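Local coordinates for protein tryptophan decarboxylase 1 (Oryza sativa subsp. japonica, PDB 6KHO) that decarboxylates L-tryptophan to tryptamine, and 5-hydroxy-L-tryptophan to serotonin, as a homodimeric pyridoxal-phosphate enzyme of serotonin biosynthesis, at residues G168-T174 with D337-V343. Sequence-based numbering, arbitrary orientation.
With PLP (pyridoxal-5'-phosphate), chain C.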
ATOM      1  N   GLY A 168       2.141  10.616  17.719  1.00 31.26           N
ATOM      2  CA  GLY A 168       1.152   9.693  17.200  1.00 31.39           C
ATOM      3  C   GLY A 168       1.779   8.820  16.132  1.00 30.49           C
ATOM      4  O   GLY A 168       2.980   8.902  15.864  1.00 30.19           O
ATOM      5  N   GLY A 169       0.941   7.977  15.533  1.00 29.38           N
ATOM      6  CA  GLY A 169       1.448   6.973  14.618  1.00 29.72           C
ATOM      7  C   GLY A 169       0.492   6.718  13.477  1.00 30.45           C
ATOM      8  O   GLY A 169      -0.630   7.224  13.448  1.00 25.72           O
ATOM      9  N   VAL A 170       0.969   5.926  12.518  1.00 25.15           N
ATOM     10  CA  VAL A 170       0.153   5.489  11.395  1.00 26.34           C
ATOM     11  C   VAL A 170       0.693   4.148  10.917  1.00 27.60           C
ATOM     12  O   VAL A 170       1.905   3.919  10.917  1.00 24.61           O
ATOM     13  CB  VAL A 170       0.139   6.534  10.252  1.00 25.73           C
ATOM     14  CG1 VAL A 170       1.559   6.786   9.712  1.00 25.20           C
ATOM     15  CG2 VAL A 170      -0.807   6.087   9.117  1.00 26.15           C
ATOM     16  N   ILE A 171      -0.209   3.260  10.515  1.00 25.14           N
ATOM     17  CA  ILE A 171       0.186   2.020   9.862  1.00 28.07           C
ATOM     18  C   ILE A 171       0.246   2.284   8.363  1.00 28.00           C
ATOM     19  O   ILE A 171      -0.742   2.714   7.759  1.00 27.05           O
ATOM     20  CB  ILE A 171      -0.788   0.877  10.180  1.00 28.73           C
ATOM     21  CG1 ILE A 171      -0.800   0.589  11.687  1.00 27.95           C
ATOM     22  CG2 ILE A 171      -0.408  -0.361   9.380  1.00 26.39           C
ATOM     23  CD1 ILE A 171      -1.931  -0.418  12.090  1.00 30.20           C
ATOM     24  N   LEU A 172       1.409   2.038   7.774  1.00 25.72           N
ATOM     25  CA  LEU A 172       1.645   2.168   6.346  1.00 27.97           C
ATOM     26  C   LEU A 172       1.963   0.792   5.767  1.00 29.05           C
ATOM     27  O   LEU A 172       2.148  -0.186   6.495  1.00 27.36           O
ATOM     28  CB  LEU A 172       2.799   3.151   6.069  1.00 26.98           C
ATOM     29  CG  LEU A 172       2.623   4.544   6.682  1.00 25.27           C
ATOM     30  CD1 LEU A 172       3.899   5.393   6.588  1.00 26.49           C
ATOM     31  CD2 LEU A 172       1.451   5.265   6.026  1.00 25.86           C
ATOM     32  N   GLY A 173       2.037   0.724   4.436  1.00 32.71           N
ATOM     33  CA  GLY A 173       2.381  -0.533   3.793  1.00 30.82           C
ATOM     34  C   GLY A 173       3.853  -0.892   3.930  1.00 32.81           C
ATOM     35  O   GLY A 173       4.195  -2.061   4.126  1.00 34.85           O
ATOM     36  N   THR A 174       4.747   0.102   3.850  1.00 28.70           N
ATOM     37  CA  THR A 174       6.168  -0.175   3.673  1.00 28.34           C
ATOM     38  C   THR A 174       7.022   0.811   4.456  1.00 30.82           C
ATOM     39  O   THR A 174       6.610   1.936   4.749  1.00 24.94           O
ATOM     40  CB  THR A 174       6.606  -0.088   2.191  1.00 32.23           C
ATOM     41  OG1 THR A 174       6.328   1.230   1.686  1.00 30.87           O
ATOM     42  CG2 THR A 174       5.888  -1.136   1.325  1.00 35.01           C
ATOM     43  N   ASP A 337       0.650  -6.449   4.233  1.00 30.45           N
ATOM     44  CA  ASP A 337       1.634  -5.416   4.613  1.00 32.71           C
ATOM     45  C   ASP A 337       1.286  -4.818   5.975  1.00 33.06           C
ATOM     46  O   ASP A 337       0.101  -4.667   6.310  1.00 31.65           O
ATOM     47  CB  ASP A 337       1.682  -4.262   3.595  1.00 34.52           C
ATOM     48  CG  ASP A 337       1.511  -4.720   2.153  1.00 39.02           C
ATOM     49  OD1 ASP A 337       2.292  -5.584   1.706  1.00 43.04           O
ATOM     50  OD2 ASP A 337       0.596  -4.210   1.463  1.00 46.46           O
ATOM     51  N   CYS A 338       2.316  -4.453   6.738  1.00 32.14           N
ATOM     52  CA  CYS A 338       2.114  -3.824   8.037  1.00 27.64           C
ATOM     53  C   CYS A 338       3.406  -3.164   8.531  1.00 30.02           C
ATOM     54  O   CYS A 338       4.264  -3.838   9.106  1.00 29.32           O
ATOM     55  CB  CYS A 338       1.628  -4.856   9.059  1.00 29.22           C
ATOM     56  SG  CYS A 338       1.183  -4.106  10.678  1.00 32.98           S
ATOM     57  N   THR A 339       3.561  -1.861   8.302  1.00 26.29           N
ATOM     58  CA  THR A 339       4.692  -1.101   8.834  1.00 26.21           C
ATOM     59  C   THR A 339       4.141   0.003   9.714  1.00 27.26           C
ATOM     60  O   THR A 339       3.220   0.714   9.304  1.00 28.97           O
ATOM     61  CB  THR A 339       5.549  -0.492   7.717  1.00 26.64           C
ATOM     62  OG1 THR A 339       6.035  -1.535   6.869  1.00 30.82           O
ATOM     63  CG2 THR A 339       6.748   0.284   8.304  1.00 27.78           C
ATOM     64  N   CYS A 340       4.694   0.145  10.916  1.00 24.42           N
ATOM     65  CA  CYS A 340       4.218   1.125  11.884  1.00 26.69           C
ATOM     66  C   CYS A 340       5.196   2.289  11.945  1.00 28.25           C
ATOM     67  O   CYS A 340       6.389   2.078  12.159  1.00 27.55           O
ATOM     68  CB  CYS A 340       4.060   0.479  13.262  1.00 26.44           C
ATOM     69  SG  CYS A 340       2.783  -0.826  13.220  1.00 28.85           S
ATOM     70  N   LEU A 341       4.688   3.508  11.759  1.00 24.14           N
ATOM     71  CA  LEU A 341       5.484   4.726  11.863  1.00 25.26           C
ATOM     72  C   LEU A 341       5.017   5.530  13.065  1.00 26.57           C
ATOM     73  O   LEU A 341       3.818   5.779  13.205  1.00 25.78           O
ATOM     74  CB  LEU A 341       5.346   5.577  10.596  1.00 24.39           C
ATOM     75  CG  LEU A 341       5.830   7.027  10.722  1.00 25.19           C
ATOM     76  CD1 LEU A 341       7.357   7.058  10.932  1.00 25.75           C
ATOM     77  CD2 LEU A 341       5.426   7.824   9.494  1.00 25.35           C
ATOM     78  N   TYR A 342       5.958   5.955  13.909  1.00 26.44           N
ATOM     79  CA  TYR A 342       5.680   6.799  15.068  1.00 26.63           C
ATOM     80  C   TYR A 342       6.440   8.108  14.921  1.00 29.25           C
ATOM     81  O   TYR A 342       7.598   8.106  14.499  1.00 23.94           O
ATOM     82  CB  TYR A 342       6.102   6.122  16.381  1.00 23.50           C
ATOM     83  CG  TYR A 342       5.338   4.850  16.687  1.00 29.43           C
ATOM     84  CD1 TYR A 342       5.785   3.622  16.218  1.00 29.09           C
ATOM     85  CD2 TYR A 342       4.159   4.885  17.435  1.00 27.82           C
ATOM     86  CE1 TYR A 342       5.086   2.446  16.497  1.00 29.87           C
ATOM     87  CE2 TYR A 342       3.451   3.714  17.728  1.00 28.75           C
ATOM     88  CZ  TYR A 342       3.922   2.502  17.257  1.00 29.22           C
ATOM     89  OH  TYR A 342       3.228   1.344  17.528  1.00 25.91           O
ATOM     90  N   VAL A 343       5.788   9.227  15.260  1.00 28.07           N
ATOM     91  CA  VAL A 343       6.414  10.543  15.176  1.00 25.96           C
ATOM     92  C   VAL A 343       6.153  11.300  16.470  1.00 29.44           C
ATOM     93  O   VAL A 343       5.119  11.114  17.119  1.00 27.44           O
ATOM     94  CB  VAL A 343       5.913  11.355  13.954  1.00 29.19           C
ATOM     95  CG1 VAL A 343       6.169  10.585  12.644  1.00 28.35           C
ATOM     96  CG2 VAL A 343       4.444  11.688  14.083  1.00 30.24           C
TER
HETATM   97  N1  PLP C 601      14.769  -1.377   5.984  1.00 37.10           N
HETATM   98  C2  PLP C 601      15.178  -2.489   6.693  1.00 35.48           C
HETATM   99  C2A PLP C 601      16.197  -2.389   7.786  1.00 32.79           C
HETATM  100  C3  PLP C 601      14.644  -3.731   6.391  1.00 39.65           C
HETATM  101  O3  PLP C 601      15.050  -4.831   7.099  1.00 42.08           O
HETATM  102  C4  PLP C 601      13.688  -3.859   5.390  1.00 42.48           C
HETATM  103  C4A PLP C 601      12.842  -5.097   5.317  1.00 39.02           C
HETATM  104  C5  PLP C 601      13.278  -2.742   4.676  1.00 39.98           C
HETATM  105  C6  PLP C 601      13.827  -1.498   4.975  1.00 39.06           C
HETATM  106  C5A PLP C 601      12.249  -2.941   3.583  1.00 41.12           C
HETATM  107  O4P PLP C 601      11.679  -1.741   3.117  1.00 40.92           O
HETATM  108  P   PLP C 601      10.210  -1.729   2.422  1.00 42.61           P
HETATM  109  O1P PLP C 601      10.116  -2.791   1.361  1.00 48.93           O
HETATM  110  O2P PLP C 601      10.011  -0.347   1.849  1.00 41.05           O
HETATM  111  O3P PLP C 601       9.117  -2.022   3.434  1.00 35.88           O
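Leu172 and Thr339 exchange a pair of backbone hydrogen bonds, Leu172 N to Thr339 O (2.7 Å) and Thr339 N to Leu172 O (2.8 Å), and Val170 with Leu341 and Gly168 with Val343 repeat the pattern along an antiparallel ladder. Thr339 OG1, placed beside its own backbone N (chi1 -59°), is hydrogen-bonded to Ser327 OG; past the end of strand 168-172, Gly173 O lies 3.3 Å from Thr339 OG1, a weak contact. Thr339 CG2 rests on the Thr174 backbone, so an alanine here would probably leave Ser327 without this partner and the turn at Thr174 less closely packed. On that face Leu341 CD2 touches both Val170 CG1 (4.0 Å) and Leu172 CD1 (4.1 Å), and helix 175-194 packs on Leu172 and Leu341. On the opposite face Ile171 CG1 meets Cys340 SG at 4.1 Å, while helix 133-149 packs on Cys340 and Tyr342. At Gly169, paired with Tyr342, a side chain would run into Leu341 O and the Tyr342 ring. The ladder joins the edge strand 168-172 to the antiparallel strand 339-343 of the seven-stranded sheet characteristic of fold-type I PLP enzymes, and places Thr174, whose OG1 caps Glu177 N in helix 175-194, with its CB 3.4 Å from PLP O3P of the cofactor phosphate.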